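Local coordinates for aldehyde dehydrogenase (Burkholderia cenocepacia, PDB 4O6R), which probably oxidises aldehydes with NAD(P)+ as cofactor and binds AMP in its nucleotide pocket, at residues A[418-423]-A[440-445]; A[257-262]-A[412-417]; A[74-79]-A[115-120]; A[98-103]-A[156-161]. One frame throughout, in Å; residues are numbered along the deposited sequence. Where two conformers were deposited one is given.

In the fold
Contacts 1 and 2 lie in the part of the chain built on the seven-stranded sheet that corresponds to the catalytic domain of aldehyde dehydrogenases. Their centres are 11 Å apart and they touch: G421 N lies 3.0 Å from A261 O, and W423 NE1 lies 2.8 Å from N262 OD1. Contacts 3 and 4 both use helix 102-123, with centres 20 Å apart and nearest atoms about 6 Å apart. Contact 4 borders the nucleotide pocket, the W156 side chain being about 5 Å from the bound AMP. The L418 side chain of contact 1 is about 12 Å from it. Contacts 2 and 3 sit on opposite sides of the chain's centre, centres 33 Å apart.

Contact 1: A[418-423]-A[440-445]; sequences LGSGLW and GMCWIN
The S420 hydroxyl donates to M441 O across 3.0 Å, its OG held between the backbone N and the carbonyl carbon (chi1 71°); S420 OG also lies 3.4 Å from C442 CB. In the same tightly packed part, S420 O accepts from W443 N at 2.9 Å. Further along, N445 N donates to L422 O at 2.9 Å in a nearly straight bond. The strands run parallel, as the two ends of a beta-alpha-beta unit, and the connecting helix 427-436 covers the face bearing L422, C442 and I444. On that face L422 CD1 meets I444 CG2 at 4.1 Å, while its other methyl, CD2, rests against C442 SG. The start of the pair is slacker: L418 O takes both G440 N and M441 N, but the side chains touch lightly, M441 CE lying 4.0 Å from L418 CD1. At the far, partly exposed end, N445 CA sits over the six-membered ring of W423, 3.8 Å from its centroid; N445 ND2 turns to T424 O. Along its outer edge, strand 441-444 pairs with a parallel strand of the second subunit, so the sheet continues into that chain.

Contact 2: A[257-262]-A[412-417]; sequences GGKGAN and NATEYG
With CG opposite the carbonyl carbon (chi1 -61°), the Y416 side chain leaves its loop toward residues 257-259 and lays one ring face over the G258 peptide. The backbone of K259 sets its CB beside the tyrosine; from there CG turns away from the backbone N (chi1 -170°), and a bend at chi2 carries the chain past T414 to more distant carbonyls. Along the ring, Y416 CD1 lies 3.6 Å from G257 O, CG 3.9 Å from G258 C, and CD2 3.6 Å from K259 CB. Farther out, K259 CG meets T414 CG2 at 4.2 Å. The lysine amine is bonded to the carbonyls of V386 and E389. Residues 257-259 belong to the ELGGK sequence familiar from aldehyde dehydrogenases and lead into strand 261-264, whereas Y416 belongs to the loop between helix 404-411 and strand 421-423, the next strand in the sheet. An ST turn shapes that loop, T414 OG1 accepting from Y416 N at 2.9 Å and thereby fixing the backbone that carries the ring. No direct hydrogen bond crosses the contact. A water 3.0 Å from Y416 O reaches K259 O weakly at 3.5 Å, and that lysine carbonyl also accepts from R294 NE. G257 O accepts from S462 OG, whose oxygen in turn accepts from G417 N; S462 also packs against Y416.

Contact 3: A[74-79]-A[115-120]; sequences RLLLRL and ACFRYF
L79 and F117 meet in a CH-pi contact between two nearly antiparallel helix segments, whose axes approach to 7.6 Å at 159°. The CD2 methyl of L79 sits almost exactly above the middle of the F117 ring, 3.5 Å from its centroid and 3° off the normal, so that the methyl is about equally far from all six ring carbons. It gets there because L79 CG stands opposite its backbone N (chi1 -179°), directing the branch out from the helix, over the ring. The remaining apolar contacts come from the other leucines. L76 crosses F117 at about a right angle and brings CD2 to 3.7 Å from F117 CD1, while its second methyl, CD1, reaches the backbone at F120 O, 3.9 Å away. L77 likewise places CD2 against R118, 3.6 Å from its carbonyl O and close to its CG.

Polar contact is confined to the side where R118 lies. A water donates to L77 O at 2.8 Å and accepts from R118 NE, also at 2.8 Å, lying in the plane of the guanidinium at its edge. The NH2 end of that group forms salt bridges with D81 and E84, one and two turns further along the L77 helix.

R118 also packs on L77 of the fourth subunit, which places this side of the helix pair at a subunit interface. The buried side faces inward: L76 rests on A172 and F117 on S164 of helix 159-172, while L79 and F117 both touch M196 of helix 187-199.

Contact 4: A[98-103]-A[156-161]; sequences TGHPIR and WNFPLM
H100 and N157 meet in a buried, mixed polar and apolar contact between two loop-to-helix junctions: the turn joining helix 87-98 to helix 102-123, and the WNFP sequence that leads into helix 159-172 beside the nucleotide pocket. The imidazole presents its NE2 edge, close to the ring plane, to N157 O at 2.8 Å, but the N-H is directed well off the oxygen (119°) and the bond is weak. A water gives a second route, lying 2.9 Å from H100 NE2 and donating to W156 O at 2.8 Å. The same carbonyl of N157 also accepts from N284 ND2. Beyond the ring, H100 CE1 reaches F158 CD1 at 4.1 Å, the two planes inclined at 70°. The apolar part is T98 CG2 against P159 CG, 3.6 Å apart. T98 holds OG1 between its backbone N and carbonyl carbon (chi1 62°), and this oxygen accepts H100 N at 3.0 Å as an ST turn. The threonine therefore offers its methyl to the proline while its hydroxyl fixes the backbone of the histidine, and OG1 is also bonded to E94 O. On the far side of the imidazole, ND1 is bonded to D109 OD2. That carboxylate would tend to favour a proton on ND1, whereas the state of NE2 is less certain, given its weak bond.

Contact 1: A[418-423]-A[440-445]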
loop_
_atom_site.group_PDB
_atom_site.type_symbol
_atom_site.label_atom_id
_atom_site.label_comp_id
_atom_site.label_asym_id
_atom_site.label_seq_id
_atom_site.Cartn_x
_atom_site.Cartn_y
_atom_site.Cartn_z
ATOM N N LEU A 418 -9.207 23.081 -9.058
ATOM C CA LEU A 418 -9.726 22.346 -7.930
ATOM C C LEU A 418 -10.549 21.160 -8.474
ATOM O O LEU A 418 -9.996 20.061 -8.627
ATOM C CB LEU A 418 -10.521 23.279 -7.002
ATOM C CG LEU A 418 -11.036 22.672 -5.708
ATOM C CD1 LEU A 418 -9.910 22.071 -4.900
ATOM C CD2 LEU A 418 -11.712 23.759 -4.895
ATOM N N GLY A 419 -11.822 21.375 -8.807
ATOM C CA GLY A 419 -12.659 20.348 -9.418
ATOM C C GLY A 419 -12.979 20.684 -10.861
ATOM O O GLY A 419 -12.652 21.757 -11.333
ATOM N N SER A 420 -13.612 19.748 -11.550
ATOM C CA SER A 420 -13.928 19.831 -12.950
ATOM C C SER A 420 -14.844 18.647 -13.273
ATOM O O SER A 420 -14.955 17.700 -12.500
ATOM C CB SER A 420 -12.653 19.698 -13.819
ATOM O OG SER A 420 -12.187 18.369 -13.761
ATOM N N GLY A 421 -15.529 18.712 -14.395
ATOM C CA GLY A 421 -16.278 17.569 -14.844
ATOM C C GLY A 421 -16.826 17.747 -16.227
ATOM O O GLY A 421 -16.710 18.821 -16.834
ATOM N N LEU A 422 -17.348 16.650 -16.759
ATOM C CA LEU A 422 -17.822 16.651 -18.119
ATOM C C LEU A 422 -18.903 15.624 -18.297
ATOM O O LEU A 422 -18.983 14.636 -17.553
ATOM C CB LEU A 422 -16.658 16.418 -19.092
ATOM C CG LEU A 422 -15.974 15.083 -18.827
ATOM C CD1 LEU A 422 -16.381 14.121 -19.899
ATOM C CD2 LEU A 422 -14.477 15.200 -18.782
ATOM N N TRP A 423 -19.692 15.829 -19.337
ATOM C CA TRP A 423 -20.788 14.927 -19.652
ATOM C C TRP A 423 -20.658 14.490 -21.094
ATOM O O TRP A 423 -20.707 15.309 -22.001
ATOM C CB TRP A 423 -22.136 15.638 -19.420
ATOM C CG TRP A 423 -22.252 16.148 -18.047
ATOM C CD1 TRP A 423 -21.599 17.218 -17.495
ATOM C CD2 TRP A 423 -23.079 15.609 -17.022
ATOM N NE1 TRP A 423 -21.957 17.358 -16.184
ATOM C CE2 TRP A 423 -22.875 16.391 -15.872
ATOM C CE3 TRP A 423 -23.973 14.531 -16.967
ATOM C CZ2 TRP A 423 -23.530 16.127 -14.663
ATOM C CZ3 TRP A 423 -24.626 14.256 -15.756
ATOM C CH2 TRP A 423 -24.398 15.054 -14.624
ATOM N N GLY A 440 -7.710 18.665 -9.355
ATOM C CA GLY A 440 -7.498 17.533 -8.452
ATOM C C GLY A 440 -8.581 16.468 -8.560
ATOM O O GLY A 440 -8.385 15.340 -8.123
ATOM N N MET A 441 -9.723 16.851 -9.131
ATOM C CA MET A 441 -10.901 16.004 -9.209
ATOM C C MET A 441 -11.636 16.246 -10.526
ATOM O O MET A 441 -11.779 17.391 -10.949
ATOM C CB MET A 441 -11.821 16.316 -8.035
ATOM C CG MET A 441 -11.156 16.135 -6.679
ATOM S SD MET A 441 -12.129 16.859 -5.359
ATOM C CE MET A 441 -11.747 18.586 -5.585
ATOM N N CYS A 442 -12.092 15.165 -11.151
ATOM C CA CYS A 442 -12.852 15.255 -12.393
ATOM C C CYS A 442 -14.032 14.289 -12.328
ATOM O O CYS A 442 -13.848 13.096 -12.139
ATOM C CB CYS A 442 -11.979 14.935 -13.607
ATOM S SG CYS A 442 -12.864 15.186 -15.157
ATOM N N TRP A 443 -15.236 14.823 -12.481
ATOM C CA TRP A 443 -16.472 14.060 -12.404
ATOM C C TRP A 443 -17.025 13.873 -13.792
ATOM O O TRP A 443 -17.250 14.858 -14.518
ATOM C CB TRP A 443 -17.514 14.802 -11.519
ATOM C CG TRP A 443 -17.093 14.949 -10.087
ATOM C CD1 TRP A 443 -17.008 13.944 -9.166
ATOM C CD2 TRP A 443 -16.643 16.142 -9.413
ATOM N NE1 TRP A 443 -16.555 14.439 -7.971
ATOM C CE2 TRP A 443 -16.322 15.776 -8.090
ATOM C CE3 TRP A 443 -16.510 17.479 -9.786
ATOM C CZ2 TRP A 443 -15.861 16.694 -7.142
ATOM C CZ3 TRP A 443 -16.043 18.388 -8.856
ATOM C CH2 TRP A 443 -15.726 17.984 -7.544
ATOM N N ILE A 444 -17.261 12.611 -14.168
ATOM C CA ILE A 444 -17.786 12.278 -15.490
ATOM C C ILE A 444 -19.221 11.791 -15.343
ATOM O O ILE A 444 -19.472 10.800 -14.650
ATOM C CB ILE A 444 -16.951 11.217 -16.206
ATOM C CG1 ILE A 444 -15.514 11.701 -16.326
ATOM C CG2 ILE A 444 -17.541 10.952 -17.583
ATOM C CD1 ILE A 444 -14.509 10.603 -16.600
ATOM N N ASN A 445 -20.136 12.493 -16.009
ATOM C CA ASN A 445 -21.575 12.216 -15.933
ATOM C C ASN A 445 -22.166 12.330 -14.522
ATOM O O ASN A 445 -23.152 11.654 -14.165
ATOM C CB ASN A 445 -21.894 10.879 -16.626
ATOM C CG ASN A 445 -21.743 10.970 -18.147
ATOM O OD1 ASN A 445 -21.776 12.056 -18.730
ATOM N ND2 ASN A 445 -21.549 9.827 -18.793
#

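Contact 2: A[257-262]-A[412-417]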
loop_
_atom_site.group_PDB
_atom_site.type_symbol
_atom_site.label_atom_id
_atom_site.label_comp_id
_atom_site.label_asym_id
_atom_site.label_seq_id
_atom_site.Cartn_x
_atom_site.Cartn_y
_atom_site.Cartn_z
ATOM N N GLY A 257 -9.943 27.583 -3.346
ATOM C CA GLY A 257 -10.937 27.989 -4.317
ATOM C C GLY A 257 -10.754 27.374 -5.693
ATOM O O GLY A 257 -9.740 26.701 -5.994
ATOM N N GLY A 258 -11.760 27.627 -6.528
ATOM C CA GLY A 258 -11.953 26.924 -7.767
ATOM C C GLY A 258 -12.765 27.770 -8.718
ATOM O O GLY A 258 -13.452 28.729 -8.321
ATOM N N LYS A 259 -12.683 27.442 -9.980
ATOM C CA LYS A 259 -13.583 28.012 -10.958
ATOM C C LYS A 259 -13.923 26.843 -11.886
ATOM O O LYS A 259 -13.499 26.788 -13.047
ATOM C CB LYS A 259 -12.929 29.170 -11.702
ATOM C CG LYS A 259 -13.882 29.972 -12.586
ATOM C CD LYS A 259 -14.746 30.934 -11.782
ATOM C CE LYS A 259 -15.830 31.569 -12.670
ATOM N NZ LYS A 259 -16.761 32.461 -11.930
ATOM N N GLY A 260 -14.686 25.910 -11.320
ATOM C CA GLY A 260 -14.909 24.608 -11.930
ATOM C C GLY A 260 -15.594 24.634 -13.292
ATOM O O GLY A 260 -16.678 25.230 -13.430
ATOM N N ALA A 261 -14.960 24.028 -14.304
ATOM C CA ALA A 261 -15.641 23.809 -15.569
ATOM C C ALA A 261 -16.570 22.607 -15.463
ATOM O O ALA A 261 -16.231 21.576 -14.840
ATOM C CB ALA A 261 -14.642 23.577 -16.685
ATOM N N ASN A 262 -17.728 22.739 -16.081
ATOM C CA ASN A 262 -18.716 21.655 -16.193
ATOM C C ASN A 262 -19.051 21.564 -17.670
ATOM O O ASN A 262 -19.780 22.408 -18.174
ATOM C CB ASN A 262 -19.924 22.014 -15.343
ATOM C CG ASN A 262 -20.983 20.929 -15.333
ATOM O OD1 ASN A 262 -20.735 19.801 -15.748
ATOM N ND2 ASN A 262 -22.173 21.271 -14.839
ATOM N N ASN A 412 -8.981 24.760 -18.954
ATOM C CA ASN A 412 -7.700 25.047 -18.336
ATOM C C ASN A 412 -7.303 26.523 -18.385
ATOM O O ASN A 412 -6.185 26.841 -17.985
ATOM C CB ASN A 412 -6.600 24.182 -18.976
ATOM C CG ASN A 412 -6.689 22.713 -18.552
ATOM O OD1 ASN A 412 -7.396 22.349 -17.594
ATOM N ND2 ASN A 412 -5.978 21.874 -19.253
ATOM N N ALA A 413 -8.218 27.412 -18.809
ATOM C CA ALA A 413 -7.895 28.843 -19.020
ATOM C C ALA A 413 -7.933 29.741 -17.773
ATOM O O ALA A 413 -7.668 30.958 -17.886
ATOM C CB ALA A 413 -8.821 29.441 -20.089
ATOM N N THR A 414 -8.224 29.197 -16.593
ATOM C CA THR A 414 -8.252 30.010 -15.383
ATOM C C THR A 414 -7.024 29.813 -14.509
ATOM O O THR A 414 -6.168 28.972 -14.786
ATOM C CB THR A 414 -9.472 29.700 -14.498
ATOM O OG1 THR A 414 -9.200 28.523 -13.714
ATOM C CG2 THR A 414 -10.746 29.549 -15.354
ATOM N N GLU A 415 -6.980 30.558 -13.415
ATOM C CA GLU A 415 -5.876 30.418 -12.466
ATOM C C GLU A 415 -6.104 29.312 -11.442
ATOM O O GLU A 415 -5.249 29.066 -10.607
ATOM C CB GLU A 415 -5.618 31.770 -11.754
ATOM C CG GLU A 415 -5.165 32.867 -12.705
ATOM C CD GLU A 415 -3.874 32.498 -13.424
ATOM O OE1 GLU A 415 -2.859 32.226 -12.734
ATOM O OE2 GLU A 415 -3.864 32.468 -14.680
ATOM N N TYR A 416 -7.240 28.632 -11.531
ATOM C CA TYR A 416 -7.641 27.632 -10.566
ATOM C C TYR A 416 -7.552 26.230 -11.150
ATOM O O TYR A 416 -7.564 26.055 -12.366
ATOM C CB TYR A 416 -9.083 27.896 -10.170
ATOM C CG TYR A 416 -9.286 29.238 -9.524
ATOM C CD1 TYR A 416 -8.888 29.441 -8.224
ATOM C CD2 TYR A 416 -9.838 30.305 -10.212
ATOM C CE1 TYR A 416 -9.070 30.645 -7.608
ATOM C CE2 TYR A 416 -10.005 31.527 -9.598
ATOM C CZ TYR A 416 -9.629 31.671 -8.292
ATOM O OH TYR A 416 -9.778 32.846 -7.616
ATOM N N GLY A 417 -7.461 25.245 -10.264
ATOM C CA GLY A 417 -7.493 23.829 -10.638
ATOM C C GLY A 417 -7.946 22.948 -9.460
ATOM O O GLY A 417 -7.148 22.179 -8.896
HETATM O O HOH W 1 -10.406 25.191 -13.016
#

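Contact 3: A[74-79]-A[115-120]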
loop_
_atom_site.group_PDB
_atom_site.type_symbol
_atom_site.label_atom_id
_atom_site.label_comp_id
_atom_site.label_asym_id
_atom_site.label_seq_id
_atom_site.Cartn_x
_atom_site.Cartn_y
_atom_site.Cartn_z
ATOM N N ARG A 74 -12.628 4.329 18.123
ATOM C CA ARG A 74 -13.917 4.090 18.810
ATOM C C ARG A 74 -14.618 5.417 19.180
ATOM O O ARG A 74 -15.858 5.556 19.058
ATOM C CB ARG A 74 -13.688 3.198 20.042
ATOM C CG ARG A 74 -14.936 2.876 20.852
ATOM C CD ARG A 74 -15.867 1.964 20.057
ATOM N NE ARG A 74 -16.865 1.267 20.885
ATOM C CZ ARG A 74 -16.574 0.307 21.773
ATOM N NH1 ARG A 74 -15.306 -0.078 21.986
ATOM N NH2 ARG A 74 -17.540 -0.261 22.462
ATOM N N LEU A 75 -13.828 6.406 19.585
ATOM C CA LEU A 75 -14.381 7.699 19.936
ATOM C C LEU A 75 -15.004 8.396 18.717
ATOM O O LEU A 75 -16.093 8.967 18.817
ATOM C CB LEU A 75 -13.342 8.582 20.607
ATOM C CG LEU A 75 -12.982 8.239 22.044
ATOM C CD1 LEU A 75 -11.643 8.902 22.373
ATOM C CD2 LEU A 75 -14.091 8.715 22.978
ATOM N N LEU A 76 -14.320 8.349 17.585
ATOM C CA LEU A 76 -14.849 8.890 16.354
ATOM C C LEU A 76 -16.117 8.130 15.918
ATOM O O LEU A 76 -17.069 8.736 15.410
ATOM C CB LEU A 76 -13.769 8.876 15.249
ATOM C CG LEU A 76 -12.563 9.808 15.491
ATOM C CD1 LEU A 76 -11.365 9.419 14.629
ATOM C CD2 LEU A 76 -12.952 11.239 15.202
ATOM N N LEU A 77 -16.119 6.805 16.078
ATOM C CA LEU A 77 -17.298 6.012 15.768
ATOM C C LEU A 77 -18.491 6.444 16.625
ATOM O O LEU A 77 -19.615 6.598 16.110
ATOM C CB LEU A 77 -17.041 4.515 15.951
ATOM C CG LEU A 77 -16.045 3.884 14.975
ATOM C CD1 LEU A 77 -15.868 2.402 15.311
ATOM C CD2 LEU A 77 -16.513 4.024 13.536
ATOM N N ARG A 78 -18.270 6.581 17.926
ATOM C CA ARG A 78 -19.316 7.074 18.810
ATOM C C ARG A 78 -19.794 8.467 18.426
ATOM O O ARG A 78 -20.983 8.752 18.557
ATOM C CB ARG A 78 -18.844 7.157 20.266
ATOM C CG ARG A 78 -18.850 5.853 21.023
ATOM C CD ARG A 78 -18.287 6.103 22.423
ATOM N NE ARG A 78 -17.798 4.879 22.992
ATOM C CZ ARG A 78 -18.563 3.906 23.455
ATOM N NH1 ARG A 78 -19.883 4.006 23.421
ATOM N NH2 ARG A 78 -17.997 2.810 23.956
ATOM N N LEU A 79 -18.864 9.350 18.044
ATOM C CA LEU A 79 -19.233 10.702 17.620
ATOM C C LEU A 79 -20.195 10.664 16.425
ATOM O O LEU A 79 -21.212 11.391 16.406
ATOM C CB LEU A 79 -18.022 11.532 17.255
ATOM C CG LEU A 79 -18.323 12.977 16.816
ATOM C CD1 LEU A 79 -19.027 13.765 17.897
ATOM C CD2 LEU A 79 -17.023 13.645 16.421
ATOM N N ALA A 115 -20.877 10.516 8.223
ATOM C CA ALA A 115 -20.194 9.548 7.374
ATOM C C ALA A 115 -18.690 9.735 7.407
ATOM O O ALA A 115 -17.939 8.763 7.441
ATOM C CB ALA A 115 -20.689 9.654 5.941
ATOM N N CYS A 116 -18.244 10.981 7.411
ATOM C CA CYS A 116 -16.814 11.265 7.419
ATOM C C CYS A 116 -16.178 10.922 8.764
ATOM O O CYS A 116 -15.134 10.302 8.791
ATOM C CB CYS A 116 -16.548 12.719 7.042
ATOM S SG CYS A 116 -14.785 13.109 6.817
ATOM N N PHE A 117 -16.817 11.296 9.886
ATOM C CA PHE A 117 -16.297 10.888 11.174
ATOM C C PHE A 117 -16.305 9.349 11.260
ATOM O O PHE A 117 -15.367 8.782 11.792
ATOM C CB PHE A 117 -17.085 11.496 12.332
ATOM C CG PHE A 117 -16.659 12.907 12.688
ATOM C CD1 PHE A 117 -15.365 13.180 13.105
ATOM C CD2 PHE A 117 -17.576 13.951 12.648
ATOM C CE1 PHE A 117 -14.997 14.470 13.455
ATOM C CE2 PHE A 117 -17.197 15.243 13.005
ATOM C CZ PHE A 117 -15.902 15.494 13.415
ATOM N N ARG A 118 -17.345 8.691 10.743
ATOM C CA ARG A 118 -17.402 7.236 10.834
ATOM C C ARG A 118 -16.269 6.611 10.016
ATOM O O ARG A 118 -15.593 5.722 10.507
ATOM C CB ARG A 118 -18.750 6.682 10.418
ATOM C CG ARG A 118 -18.815 5.168 10.466
ATOM C CD ARG A 118 -20.234 4.671 10.297
ATOM N NE ARG A 118 -21.105 5.150 11.370
ATOM C CZ ARG A 118 -22.127 5.992 11.223
ATOM N NH1 ARG A 118 -22.446 6.484 10.034
ATOM N NH2 ARG A 118 -22.866 6.316 12.297
ATOM N N TYR A 119 -16.044 7.118 8.797
ATOM C CA TYR A 119 -14.929 6.631 7.965
ATOM C C TYR A 119 -13.615 6.700 8.751
ATOM O O TYR A 119 -12.882 5.724 8.834
ATOM C CB TYR A 119 -14.823 7.429 6.667
ATOM C CG TYR A 119 -13.698 6.985 5.774
ATOM C CD1 TYR A 119 -13.896 5.996 4.823
ATOM C CD2 TYR A 119 -12.435 7.554 5.874
ATOM C CE1 TYR A 119 -12.889 5.594 3.972
ATOM C CE2 TYR A 119 -11.406 7.161 5.004
ATOM C CZ TYR A 119 -11.638 6.169 4.071
ATOM O OH TYR A 119 -10.627 5.752 3.208
ATOM N N PHE A 120 -13.321 7.874 9.311
ATOM C CA PHE A 120 -12.089 8.069 10.051
ATOM C C PHE A 120 -11.989 7.311 11.355
ATOM O O PHE A 120 -10.898 6.894 11.736
ATOM C CB PHE A 120 -11.705 9.559 10.170
ATOM C CG PHE A 120 -11.173 10.069 8.893
ATOM C CD1 PHE A 120 -9.929 9.686 8.488
ATOM C CD2 PHE A 120 -11.999 10.717 7.988
ATOM C CE1 PHE A 120 -9.453 10.017 7.254
ATOM C CE2 PHE A 120 -11.507 11.091 6.754
ATOM C CZ PHE A 120 -10.229 10.742 6.385
HETATM O O HOH W 2 -20.264 4.812 14.030
#

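Contact 4: A[98-103]-A[156-161]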
loop_
_atom_site.group_PDB
_atom_site.type_symbol
_atom_site.label_atom_id
_atom_site.label_comp_id
_atom_site.label_asym_id
_atom_site.label_seq_id
_atom_site.Cartn_x
_atom_site.Cartn_y
_atom_site.Cartn_z
ATOM N N THR A 98 -26.384 29.311 8.773
ATOM C CA THR A 98 -25.771 29.385 7.449
ATOM C C THR A 98 -26.707 29.834 6.343
ATOM O O THR A 98 -26.245 30.327 5.336
ATOM C CB THR A 98 -25.263 28.021 6.994
ATOM O OG1 THR A 98 -26.367 27.108 6.902
ATOM C CG2 THR A 98 -24.232 27.514 7.938
ATOM N N GLY A 99 -28.014 29.633 6.533
ATOM C CA GLY A 99 -28.972 29.825 5.471
ATOM C C GLY A 99 -29.219 28.608 4.587
ATOM O O GLY A 99 -30.044 28.686 3.691
ATOM N N HIS A 100 -28.522 27.500 4.792
ATOM C CA HIS A 100 -28.770 26.317 3.986
ATOM C C HIS A 100 -30.209 25.898 4.193
ATOM O O HIS A 100 -30.654 25.870 5.336
ATOM C CB HIS A 100 -27.916 25.160 4.426
ATOM C CG HIS A 100 -26.441 25.386 4.286
ATOM N ND1 HIS A 100 -25.515 24.411 4.595
ATOM C CD2 HIS A 100 -25.731 26.482 3.938
ATOM C CE1 HIS A 100 -24.298 24.889 4.424
ATOM N NE2 HIS A 100 -24.398 26.142 4.008
ATOM N N PRO A 101 -30.936 25.571 3.113
ATOM C CA PRO A 101 -32.283 25.011 3.297
ATOM C C PRO A 101 -32.271 23.813 4.261
ATOM O O PRO A 101 -31.394 22.953 4.195
ATOM C CB PRO A 101 -32.667 24.568 1.886
ATOM C CG PRO A 101 -31.936 25.543 0.989
ATOM C CD PRO A 101 -30.642 25.831 1.689
ATOM N N ILE A 102 -33.251 23.752 5.147
ATOM C CA ILE A 102 -33.377 22.639 6.091
ATOM C C ILE A 102 -33.380 21.292 5.382
ATOM O O ILE A 102 -32.855 20.320 5.885
ATOM C CB ILE A 102 -34.626 22.835 7.000
ATOM C CG1 ILE A 102 -34.714 21.778 8.115
ATOM C CG2 ILE A 102 -35.898 22.854 6.174
ATOM C CD1 ILE A 102 -33.573 21.773 9.126
ATOM N N ARG A 103 -33.929 21.226 4.178
ATOM C CA ARG A 103 -33.880 19.967 3.474
ATOM C C ARG A 103 -32.423 19.522 3.165
ATOM O O ARG A 103 -32.145 18.325 3.183
ATOM C CB ARG A 103 -34.766 20.007 2.230
ATOM C CG ARG A 103 -34.201 20.801 1.076
ATOM C CD ARG A 103 -35.144 20.725 -0.100
ATOM N NE ARG A 103 -34.402 20.868 -1.333
ATOM C CZ ARG A 103 -34.821 20.478 -2.532
ATOM N NH1 ARG A 103 -36.052 19.981 -2.701
ATOM N NH2 ARG A 103 -34.016 20.650 -3.586
ATOM N N TRP A 156 -17.066 29.476 6.116
ATOM C CA TRP A 156 -18.455 29.479 6.555
ATOM C C TRP A 156 -19.419 28.739 5.639
ATOM O O TRP A 156 -20.615 28.747 5.922
ATOM C CB TRP A 156 -18.927 30.926 6.705
ATOM C CG TRP A 156 -18.497 31.816 5.566
ATOM C CD1 TRP A 156 -17.437 32.665 5.559
ATOM C CD2 TRP A 156 -19.096 31.898 4.263
ATOM N NE1 TRP A 156 -17.352 33.294 4.338
ATOM C CE2 TRP A 156 -18.353 32.829 3.522
ATOM C CE3 TRP A 156 -20.194 31.270 3.652
ATOM C CZ2 TRP A 156 -18.700 33.199 2.202
ATOM C CZ3 TRP A 156 -20.537 31.625 2.334
ATOM C CH2 TRP A 156 -19.791 32.588 1.631
ATOM N N ASN A 157 -18.938 28.105 4.555
ATOM C CA ASN A 157 -19.888 27.558 3.576
ATOM C C ASN A 157 -20.438 26.156 3.898
ATOM O O ASN A 157 -21.604 25.881 3.608
ATOM C CB ASN A 157 -19.348 27.638 2.154
ATOM C CG ASN A 157 -18.051 26.918 1.978
ATOM O OD1 ASN A 157 -17.138 27.088 2.767
ATOM N ND2 ASN A 157 -17.944 26.140 0.926
ATOM N N PHE A 158 -19.635 25.310 4.550
ATOM C CA PHE A 158 -20.073 23.989 5.008
ATOM C C PHE A 158 -19.495 23.777 6.399
ATOM O O PHE A 158 -18.697 22.880 6.617
ATOM C CB PHE A 158 -19.572 22.886 4.069
ATOM C CG PHE A 158 -20.253 22.839 2.715
ATOM C CD1 PHE A 158 -21.577 22.437 2.606
ATOM C CD2 PHE A 158 -19.545 23.106 1.553
ATOM C CE1 PHE A 158 -22.195 22.331 1.374
ATOM C CE2 PHE A 158 -20.148 22.993 0.305
ATOM C CZ PHE A 158 -21.475 22.610 0.210
ATOM N N PRO A 159 -19.874 24.629 7.360
ATOM C CA PRO A 159 -19.179 24.567 8.639
ATOM C C PRO A 159 -19.324 23.243 9.359
ATOM O O PRO A 159 -18.339 22.757 9.921
ATOM C CB PRO A 159 -19.774 25.712 9.457
ATOM C CG PRO A 159 -20.957 26.195 8.709
ATOM C CD PRO A 159 -20.848 25.730 7.290
ATOM N N LEU A 160 -20.514 22.667 9.353
ATOM C CA LEU A 160 -20.696 21.383 10.031
ATOM C C LEU A 160 -19.864 20.308 9.340
ATOM O O LEU A 160 -19.090 19.595 9.976
ATOM C CB LEU A 160 -22.170 20.986 10.050
ATOM C CG LEU A 160 -22.548 19.670 10.722
ATOM C CD1 LEU A 160 -22.095 19.662 12.176
ATOM C CD2 LEU A 160 -24.044 19.432 10.619
ATOM N N MET A 161 -19.975 20.215 8.024
ATOM C CA MET A 161 -19.244 19.182 7.284
ATOM C C MET A 161 -17.733 19.329 7.467
ATOM O O MET A 161 -17.021 18.332 7.590
ATOM C CB MET A 161 -19.618 19.232 5.809
ATOM C CG MET A 161 -19.621 17.897 5.096
ATOM S SD MET A 161 -20.315 18.138 3.439
ATOM C CE MET A 161 -19.088 19.294 2.768
HETATM O O HOH W 3 -22.894 28.615 4.363
#